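Local atomic coordinates of type ii site-specific deoxyribonuclease (Klebsiella pneumoniae, PDB entry 6EKR), a protein that probably cleaves double-stranded DNA at a specific sequence, as a type IIP restriction endonuclease (Kpn2I) of the PD-(D/E)xK nuclease class. Residues 84-88 and 106-110; 89-95 and 146-150; 189-193 and 293-297. The protein carries 2 engineered substitutions. All coordinates share one frame; numbering follows the deposited sequence.

Two helix-helix contacts and a helix-strand contact follow one another through the chain and end on the mixed sheet of the nuclease domain. Interactions 1 and 2 share helix 78-91; their centres lie about 12 Å apart, and Phe-85 CE2 meets Trp-147 CH2 at 3.8 Å. Interaction 2 passes to interaction 3, about 15 Å away between centres, through Tyr-294, whose CD1 is 3.5 Å from Ile-95 CG2. Interactions 1 and 3 do not touch, with centres about 21 Å and nearest atoms about 11 Å apart. The sulfate ion, probably from the crystallisation liquor, lies beside interaction 1 at Arg-86.

Interaction 1 of 3, residues 84-88 and 106-110; sequences GFREF and RANKI. With SO4 (sulfate ion), chain B.
Gly-84, Phe-85, Glu-87 and Phe-88 meet Arg-106, Ala-107 and Ile-110 where two consecutive helices cross steeply: the axes of segments 84-88 and 106-110 come within 10.0 Å at a signed crossing angle of -127°. This is a helix-helix packing contact between helices 78-91 and 101-125, with Phe-88 against Ala-107 at one end and Phe-85 near Ile-110 at the other. Ile-110 points its CB at the partner helix and supplies the apolar centre. Its CG2, anti to the backbone N, reaches between two rings, lying 3.5 Å from Phe-85 CD1 and 3.7 Å from Phe-88 CD2, while CD1 lies beside the backbone of Gly-84, where there is no side chain to block it. The Phe-88 ring, swung beside its own carbonyl carbon, offers one face to Ile-110 CB, and its CE1 approaches Ala-107 CB at 3.6 Å. Leu-290 of helix 286-298 packs against both Phe-88 and Ala-107, extending this apolar patch.

The outer margin is polar. Arg-106 runs extended as far as CD and then bends at chi3 (53°), which lays the guanidinium over the turn of the opposite helix, one face toward Phe-88 N and Glu-87 CB. The Glu-87 chain crosses it at about a right angle, and a salt bridge joins Glu-87 OE2 to Arg-106 NH1 at 3.1 Å, the carboxylate and guanidinium planes 40° apart.

Arg-86 takes no part in the helix-helix contact and reaches instead to a sulfate ion that also lies close to the Phe-85 ring, a placement doubtful in detail at this resolution. Arg-86 NH2 makes a weak hydrogen bond of 3.3 Å to sulfate O1.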
loop_
_atom_site.group_PDB
_atom_site.type_symbol
_atom_site.label_atom_id
_atom_site.label_comp_id
_atom_site.label_asym_id
_atom_site.label_seq_id
_atom_site.Cartn_x
_atom_site.Cartn_y
_atom_site.Cartn_z
ATOM N N GLY A 84 22.599 28.649 -10.868
ATOM C CA GLY A 84 21.195 28.344 -11.108
ATOM C C GLY A 84 20.406 28.416 -9.815
ATOM O O GLY A 84 19.391 29.121 -9.734
ATOM N N PHE A 85 20.907 27.710 -8.799
ATOM C CA PHE A 85 20.279 27.622 -7.486
ATOM C C PHE A 85 20.049 28.992 -6.845
ATOM O O PHE A 85 18.984 29.240 -6.270
ATOM C CB PHE A 85 21.121 26.737 -6.559
ATOM C CG PHE A 85 20.319 26.036 -5.494
ATOM C CD1 PHE A 85 19.777 24.775 -5.729
ATOM C CD2 PHE A 85 20.107 26.628 -4.263
ATOM C CE1 PHE A 85 19.032 24.127 -4.758
ATOM C CE2 PHE A 85 19.362 25.988 -3.296
ATOM C CZ PHE A 85 18.821 24.738 -3.543
ATOM N N ARG A 86 21.038 29.880 -6.949
ATOM C CA ARG A 86 20.921 31.227 -6.367
ATOM C C ARG A 86 19.827 32.074 -7.012
ATOM O O ARG A 86 19.120 32.814 -6.330
ATOM C CB ARG A 86 22.267 31.971 -6.376
ATOM C CG ARG A 86 23.345 31.342 -5.464
ATOM C CD ARG A 86 22.839 31.141 -4.015
ATOM N NE ARG A 86 23.532 30.050 -3.313
ATOM C CZ ARG A 86 23.151 29.526 -2.142
ATOM N NH1 ARG A 86 22.065 29.977 -1.509
ATOM N NH2 ARG A 86 23.864 28.541 -1.601
ATOM N N GLU A 87 19.690 31.958 -8.327
ATOM C CA GLU A 87 18.697 32.728 -9.062
ATOM C C GLU A 87 17.315 32.152 -8.807
ATOM O O GLU A 87 16.358 32.897 -8.581
ATOM C CB GLU A 87 19.045 32.761 -10.549
ATOM C CG GLU A 87 20.382 33.454 -10.804
ATOM C CD GLU A 87 20.888 33.322 -12.227
ATOM O OE1 GLU A 87 21.479 34.313 -12.730
ATOM O OE2 GLU A 87 20.702 32.238 -12.830
ATOM N N PHE A 88 17.224 30.821 -8.818
ATOM C CA PHE A 88 16.018 30.131 -8.376
ATOM C C PHE A 88 15.586 30.646 -7.001
ATOM O O PHE A 88 14.418 30.950 -6.782
ATOM C CB PHE A 88 16.239 28.609 -8.369
ATOM C CG PHE A 88 15.248 27.843 -7.525
ATOM C CD1 PHE A 88 13.912 27.745 -7.902
ATOM C CD2 PHE A 88 15.661 27.212 -6.352
ATOM C CE1 PHE A 88 13.004 27.043 -7.123
ATOM C CE2 PHE A 88 14.762 26.508 -5.573
ATOM C CZ PHE A 88 13.428 26.424 -5.961
ATOM N N ARG A 106 13.201 26.104 -14.630
ATOM C CA ARG A 106 14.433 26.047 -13.864
ATOM C C ARG A 106 14.173 25.631 -12.416
ATOM O O ARG A 106 14.984 24.921 -11.821
ATOM C CB ARG A 106 15.185 27.375 -13.935
ATOM C CG ARG A 106 16.564 27.316 -13.320
ATOM C CD ARG A 106 17.226 28.677 -13.323
ATOM N NE ARG A 106 16.396 29.722 -12.711
ATOM C CZ ARG A 106 16.689 31.018 -12.745
ATOM N NH1 ARG A 106 17.792 31.437 -13.361
ATOM N NH2 ARG A 106 15.879 31.893 -12.172
ATOM N N ALA A 107 13.044 26.076 -11.859
ATOM C CA ALA A 107 12.587 25.594 -10.555
ATOM C C ALA A 107 12.426 24.076 -10.628
ATOM O O ALA A 107 12.918 23.337 -9.760
ATOM C CB ALA A 107 11.290 26.252 -10.158
ATOM N N ASN A 108 11.778 23.621 -11.697
ATOM C CA ASN A 108 11.609 22.207 -11.939
ATOM C C ASN A 108 12.942 21.490 -12.033
ATOM O O ASN A 108 13.145 20.479 -11.372
ATOM C CB ASN A 108 10.803 21.973 -13.206
ATOM C CG ASN A 108 10.150 20.618 -13.226
ATOM O OD1 ASN A 108 9.327 20.311 -12.367
ATOM N ND2 ASN A 108 10.497 19.801 -14.214
ATOM N N LYS A 109 13.847 22.028 -12.840
ATOM C CA LYS A 109 15.146 21.407 -13.056
ATOM C C LYS A 109 16.004 21.403 -11.793
ATOM O O LYS A 109 16.766 20.451 -11.549
ATOM C CB LYS A 109 15.899 22.099 -14.195
ATOM C CG LYS A 109 15.528 21.618 -15.582
ATOM C CD LYS A 109 16.557 22.061 -16.616
ATOM C CE LYS A 109 16.077 21.732 -18.035
ATOM N NZ LYS A 109 17.181 21.567 -19.045
ATOM N N ILE A 110 15.884 22.474 -11.001
ATOM C CA ILE A 110 16.633 22.596 -9.745
ATOM C C ILE A 110 16.108 21.559 -8.746
ATOM O O ILE A 110 16.887 20.762 -8.214
ATOM C CB ILE A 110 16.588 24.051 -9.144
ATOM C CG1 ILE A 110 17.447 25.045 -9.950
ATOM C CG2 ILE A 110 17.013 24.068 -7.686
ATOM C CD1 ILE A 110 18.896 24.668 -10.158
HETATM S S SO4 B . 23.901 24.865 -3.180
HETATM O O1 SO4 B . 24.553 26.063 -3.710
HETATM O O2 SO4 B . 23.848 24.991 -1.726
HETATM O O3 SO4 B . 24.664 23.673 -3.558
HETATM O O4 SO4 B . 22.539 24.743 -3.696
#

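Interaction 2 of 3, residues 89-95 and 146-150; sequences NESLRDI and KWMIP
Asn-89, Leu-92, Arg-93 and Ile-95 face Trp-147 and Met-148 (present as selenomethionine), and the backbones come nearest at Leu-92 and Met-148, whose CA atoms are 5.1 Å apart.

Polar groups gather round the indole. Asn-89 extends its amide with CG anti to the backbone N, which brings OD1 down over one face of Trp-147, 3.3 Å above the ring plane and displaced toward the rim on the CD2 and CE3 side. The amide is tilted 46° to the ring rather than lying flat on it. Arg-93 begins by pointing its CB away, yet its chain bends at chi2 (86°) and returns the guanidinium to the base of the indole. There NH1 lies 3.3 Å from Trp-147 CB and obliquely to the ring, with the guanidinium plane at 50° to it, which is not the parallel geometry of a stack. Trp-147 O stands over one guanidinium face and Asn-89 OD1 is close to NH1 at a poor angle; neither is a hydrogen bond, and any gain would be electrostatic.

The apolar contacts lie deeper. Leu-92 divides its two methyls: CD1 meets the edge of the indole, 4.0 Å from Trp-147 CE3, and CD2 lies 4.0 Å from Met-148 SE. Ile-95 continues the layer, with CG2 4.1 Å from Met-148 CG and CD1 likewise 4.1 Å from Met-148 SE. Ile-22 and Leu-26 of helix 22-39 pack on Trp-147.

The C-terminal end of helix 132-148 thus meets the end of helix 78-91 and the residues that follow it, beside Leu-290 of helix 286-298, which packs on the mixed sheet: an all-helical junction consistent with an α/β PD-(D/E)xK nuclease core.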
loop_
_atom_site.group_PDB
_atom_site.type_symbol
_atom_site.label_atom_id
_atom_site.label_comp_id
_atom_site.label_asym_id
_atom_site.label_seq_id
_atom_site.Cartn_x
_atom_site.Cartn_y
_atom_site.Cartn_z
ATOM N N ASN A 89 16.550 30.766 -6.096
ATOM C CA ASN A 89 16.304 31.263 -4.748
ATOM C C ASN A 89 15.734 32.682 -4.715
ATOM O O ASN A 89 14.830 32.967 -3.927
ATOM C CB ASN A 89 17.593 31.176 -3.919
ATOM C CG ASN A 89 17.391 31.539 -2.455
ATOM O OD1 ASN A 89 16.324 31.324 -1.883
ATOM N ND2 ASN A 89 18.437 32.078 -1.837
ATOM N N GLU A 90 16.264 33.561 -5.565
ATOM C CA GLU A 90 15.814 34.957 -5.620
ATOM C C GLU A 90 14.488 35.144 -6.336
ATOM O O GLU A 90 13.746 36.077 -6.033
ATOM C CB GLU A 90 16.875 35.862 -6.241
ATOM C CG GLU A 90 17.790 36.497 -5.216
ATOM C CD GLU A 90 19.244 36.554 -5.659
ATOM O OE1 GLU A 90 19.551 36.171 -6.813
ATOM O OE2 GLU A 90 20.082 36.980 -4.835
ATOM N N SER A 91 14.192 34.263 -7.286
ATOM C CA SER A 91 12.932 34.334 -8.011
ATOM C C SER A 91 11.738 33.953 -7.127
ATOM O O SER A 91 10.633 34.466 -7.329
ATOM C CB SER A 91 12.985 33.495 -9.285
ATOM O OG SER A 91 13.455 32.193 -9.016
ATOM N N LEU A 92 11.959 33.084 -6.138
ATOM C CA LEU A 92 10.912 32.748 -5.167
ATOM C C LEU A 92 10.440 33.952 -4.326
ATOM O O LEU A 92 9.280 33.999 -3.915
ATOM C CB LEU A 92 11.353 31.602 -4.259
ATOM C CG LEU A 92 11.684 30.256 -4.910
ATOM C CD1 LEU A 92 12.575 29.409 -4.014
ATOM C CD2 LEU A 92 10.413 29.501 -5.280
ATOM N N ARG A 93 11.330 34.919 -4.083
ATOM C CA ARG A 93 10.975 36.162 -3.373
ATOM C C ARG A 93 10.009 37.059 -4.155
ATOM O O ARG A 93 9.176 37.753 -3.568
ATOM C CB ARG A 93 12.229 36.964 -3.004
ATOM C CG ARG A 93 12.781 36.699 -1.591
ATOM C CD ARG A 93 13.724 35.495 -1.550
ATOM N NE ARG A 93 14.377 35.348 -0.247
ATOM C CZ ARG A 93 14.750 34.183 0.279
ATOM N NH1 ARG A 93 14.523 33.049 -0.381
ATOM N NH2 ARG A 93 15.339 34.145 1.470
ATOM N N ASP A 94 10.139 37.052 -5.478
ATOM C CA ASP A 94 9.215 37.777 -6.350
ATOM C C ASP A 94 8.546 36.837 -7.368
ATOM O O ASP A 94 8.699 36.985 -8.587
ATOM C CB ASP A 94 9.892 38.996 -7.020
ATOM C CG ASP A 94 11.230 38.654 -7.687
ATOM O OD1 ASP A 94 11.617 37.465 -7.731
ATOM O OD2 ASP A 94 11.902 39.587 -8.173
ATOM N N ILE A 95 7.812 35.860 -6.840
ATOM C CA ILE A 95 7.021 34.947 -7.667
ATOM C C ILE A 95 5.636 35.538 -7.915
ATOM O O ILE A 95 5.014 35.247 -8.937
ATOM C CB ILE A 95 6.929 33.515 -7.058
ATOM C CG1 ILE A 95 6.173 32.572 -7.999
ATOM C CG2 ILE A 95 6.290 33.546 -5.675
ATOM C CD1 ILE A 95 6.205 31.117 -7.595
ATOM N N LYS A 146 9.530 27.390 2.426
ATOM C CA LYS A 146 9.732 28.347 3.507
ATOM C C LYS A 146 10.338 29.646 2.999
ATOM O O LYS A 146 10.075 30.713 3.537
ATOM C CB LYS A 146 10.630 27.746 4.583
ATOM C CG LYS A 146 10.799 28.616 5.804
ATOM C CD LYS A 146 9.594 28.522 6.714
ATOM C CE LYS A 146 9.845 29.243 8.023
ATOM N NZ LYS A 146 8.761 28.997 9.004
ATOM N N TRP A 147 11.159 29.548 1.964
ATOM C CA TRP A 147 11.743 30.726 1.352
ATOM C C TRP A 147 10.650 31.533 0.687
ATOM O O TRP A 147 10.670 32.761 0.693
ATOM C CB TRP A 147 12.760 30.329 0.289
ATOM C CG TRP A 147 14.075 29.885 0.819
ATOM C CD1 TRP A 147 14.642 30.241 2.002
ATOM C CD2 TRP A 147 15.012 29.027 0.165
ATOM N NE1 TRP A 147 15.868 29.644 2.136
ATOM C CE2 TRP A 147 16.120 28.894 1.018
ATOM C CE3 TRP A 147 15.019 28.355 -1.057
ATOM C CZ2 TRP A 147 17.221 28.115 0.690
ATOM C CZ3 TRP A 147 16.110 27.582 -1.379
ATOM C CH2 TRP A 147 17.196 27.468 -0.512
HETATM N N MSE A 148 9.697 30.820 0.104
HETATM C CA MSE A 148 8.688 31.414 -0.753
HETATM C C MSE A 148 7.579 32.119 0.006
HETATM O O MSE A 148 7.391 33.321 -0.138
HETATM C CB MSE A 148 8.090 30.343 -1.648
HETATM C CG MSE A 148 7.223 30.885 -2.746
HETATM SE SE MSE A 148 6.644 29.444 -3.867
HETATM C CE MSE A 148 5.564 28.491 -2.575
ATOM N N ILE A 149 6.831 31.367 0.797
ATOM C CA ILE A 149 5.740 31.939 1.567
ATOM C C ILE A 149 6.113 31.909 3.031
ATOM O O ILE A 149 5.563 31.122 3.790
ATOM C CB ILE A 149 4.452 31.128 1.383
ATOM C CG1 ILE A 149 4.702 29.666 1.752
ATOM C CG2 ILE A 149 3.956 31.234 -0.042
ATOM C CD1 ILE A 149 3.553 28.747 1.447
ATOM N N PRO A 150 7.055 32.750 3.441
ATOM C CA PRO A 150 7.570 32.612 4.808
ATOM C C PRO A 150 6.642 33.136 5.902
ATOM O O PRO A 150 7.030 33.153 7.064
ATOM C CB PRO A 150 8.840 33.471 4.797
ATOM C CG PRO A 150 9.043 33.897 3.385
ATOM C CD PRO A 150 7.731 33.842 2.724
#

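Interaction 3 of 3, residues 189-193 and 293-297; sequences ASVVI and IYSFF
Val-191 and Phe-296 form the tight centre of a helix-on-sheet contact, with helix 286-298 packing on one face of the mixed central sheet, over strands 179-183, 190-194 and 222-227, an α/β arrangement consistent with the PD-(D/E)xK nuclease core. Strand 190-193 and helix 293-297 run nearly antiparallel, at 162°, with short-segment axes 9.9 Å apart.

Packing is closest round Val-191, whose CB points at the helix. Its CG1 makes a CH-pi contact over the face of the Phe-296 ring, 3.8 Å from the centroid and 23° off the ring normal, displaced toward the CD2-CE2 side. The other methyl, CG2, approaches Phe-297 at its ring edge, in plane, and lies 3.9 Å from Phe-297 CE2. One valine thus meets two differently turned rings. Phe-296 gets there with CG anti to the backbone N (chi1 175°), whereas Phe-297 starts off to one side and swings its ring back beside the valine. Phe-296 also meets the ring of Phe-223 in the neighbouring strand.

Toward both ends the fit becomes looser, although the touching residues remain buried. Ala-189 CB comes no nearer than 4.4 Å to Phe-296 CZ. At the other end Leu-145 of helix 132-148 touches both Ile-193 and Ile-293. The far side of the helix carries Tyr-294, partly exposed, which turns from the strand to pack on Ile-95 and Ile-149. The isoleucine pair meets tip to tip, Ile-193 CD1 lying 4.1 Å from Ile-293 CD1.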
loop_
_atom_site.group_PDB
_atom_site.type_symbol
_atom_site.label_atom_id
_atom_site.label_comp_id
_atom_site.label_asym_id
_atom_site.label_seq_id
_atom_site.Cartn_x
_atom_site.Cartn_y
_atom_site.Cartn_z
ATOM N N ALA A 189 -7.875 27.628 6.480
ATOM C CA ALA A 189 -7.619 26.711 5.382
ATOM C C ALA A 189 -6.125 26.421 5.315
ATOM O O ALA A 189 -5.292 27.271 5.662
ATOM C CB ALA A 189 -8.107 27.286 4.073
ATOM N N SER A 190 -5.795 25.214 4.869
ATOM C CA SER A 190 -4.413 24.774 4.784
ATOM C C SER A 190 -4.245 23.748 3.687
ATOM O O SER A 190 -5.206 23.077 3.294
ATOM C CB SER A 190 -3.981 24.157 6.111
ATOM O OG SER A 190 -5.005 23.324 6.623
ATOM N N VAL A 191 -3.016 23.634 3.197
ATOM C CA VAL A 191 -2.661 22.597 2.239
ATOM C C VAL A 191 -1.999 21.417 2.930
ATOM O O VAL A 191 -1.476 21.535 4.037
ATOM C CB VAL A 191 -1.727 23.119 1.139
ATOM C CG1 VAL A 191 -2.348 24.305 0.454
ATOM C CG2 VAL A 191 -0.360 23.489 1.707
ATOM N N VAL A 192 -2.052 20.275 2.259
ATOM C CA VAL A 192 -1.401 19.064 2.705
ATOM C C VAL A 192 -0.634 18.527 1.514
ATOM O O VAL A 192 -1.228 18.167 0.496
ATOM C CB VAL A 192 -2.417 18.021 3.167
ATOM C CG1 VAL A 192 -1.714 16.745 3.562
ATOM C CG2 VAL A 192 -3.231 18.550 4.334
ATOM N N ILE A 193 0.688 18.487 1.638
ATOM C CA ILE A 193 1.542 18.079 0.528
ATOM C C ILE A 193 2.179 16.696 0.749
ATOM O O ILE A 193 3.216 16.577 1.399
ATOM C CB ILE A 193 2.594 19.151 0.202
ATOM C CG1 ILE A 193 1.891 20.497 -0.033
ATOM C CG2 ILE A 193 3.425 18.722 -1.005
ATOM C CD1 ILE A 193 2.731 21.715 0.288
ATOM N N ILE A 293 0.894 26.640 -5.357
ATOM C CA ILE A 293 0.851 26.690 -3.902
ATOM C C ILE A 293 0.842 28.141 -3.436
ATOM O O ILE A 293 0.049 28.504 -2.576
ATOM C CB ILE A 293 2.007 25.864 -3.254
ATOM C CG1 ILE A 293 1.724 24.356 -3.369
ATOM C CG2 ILE A 293 2.262 26.270 -1.794
ATOM C CD1 ILE A 293 0.563 23.832 -2.521
ATOM N N TYR A 294 1.707 28.968 -4.019
ATOM C CA TYR A 294 1.762 30.381 -3.678
ATOM C C TYR A 294 0.438 31.029 -3.989
ATOM O O TYR A 294 -0.137 31.722 -3.146
ATOM C CB TYR A 294 2.850 31.077 -4.477
ATOM C CG TYR A 294 2.897 32.580 -4.291
ATOM C CD1 TYR A 294 3.720 33.150 -3.327
ATOM C CD2 TYR A 294 2.133 33.432 -5.090
ATOM C CE1 TYR A 294 3.784 34.518 -3.160
ATOM C CE2 TYR A 294 2.183 34.799 -4.925
ATOM C CZ TYR A 294 3.015 35.334 -3.961
ATOM O OH TYR A 294 3.087 36.696 -3.782
ATOM N N SER A 295 -0.037 30.803 -5.210
ATOM C CA SER A 295 -1.316 31.310 -5.662
ATOM C C SER A 295 -2.418 31.010 -4.647
ATOM O O SER A 295 -3.222 31.885 -4.340
ATOM C CB SER A 295 -1.644 30.723 -7.035
ATOM O OG SER A 295 -3.022 30.820 -7.339
ATOM N N PHE A 296 -2.426 29.782 -4.117
ATOM C CA PHE A 296 -3.408 29.331 -3.118
ATOM C C PHE A 296 -3.419 30.227 -1.904
ATOM O O PHE A 296 -4.489 30.597 -1.404
ATOM C CB PHE A 296 -3.129 27.885 -2.676
ATOM C CG PHE A 296 -4.031 27.391 -1.564
ATOM C CD1 PHE A 296 -5.239 26.768 -1.855
ATOM C CD2 PHE A 296 -3.661 27.541 -0.228
ATOM C CE1 PHE A 296 -6.074 26.313 -0.835
ATOM C CE2 PHE A 296 -4.488 27.088 0.801
ATOM C CZ PHE A 296 -5.691 26.470 0.499
ATOM N N PHE A 297 -2.227 30.561 -1.430
ATOM C CA PHE A 297 -2.094 31.346 -0.221
ATOM C C PHE A 297 -2.285 32.841 -0.456
ATOM O O PHE A 297 -2.758 33.554 0.443
ATOM C CB PHE A 297 -0.782 31.035 0.488
ATOM C CG PHE A 297 -0.810 29.737 1.246
ATOM C CD1 PHE A 297 -1.362 29.675 2.522
ATOM C CD2 PHE A 297 -0.302 28.576 0.679
ATOM C CE1 PHE A 297 -1.393 28.486 3.224
ATOM C CE2 PHE A 297 -0.331 27.387 1.370
ATOM C CZ PHE A 297 -0.879 27.342 2.650
#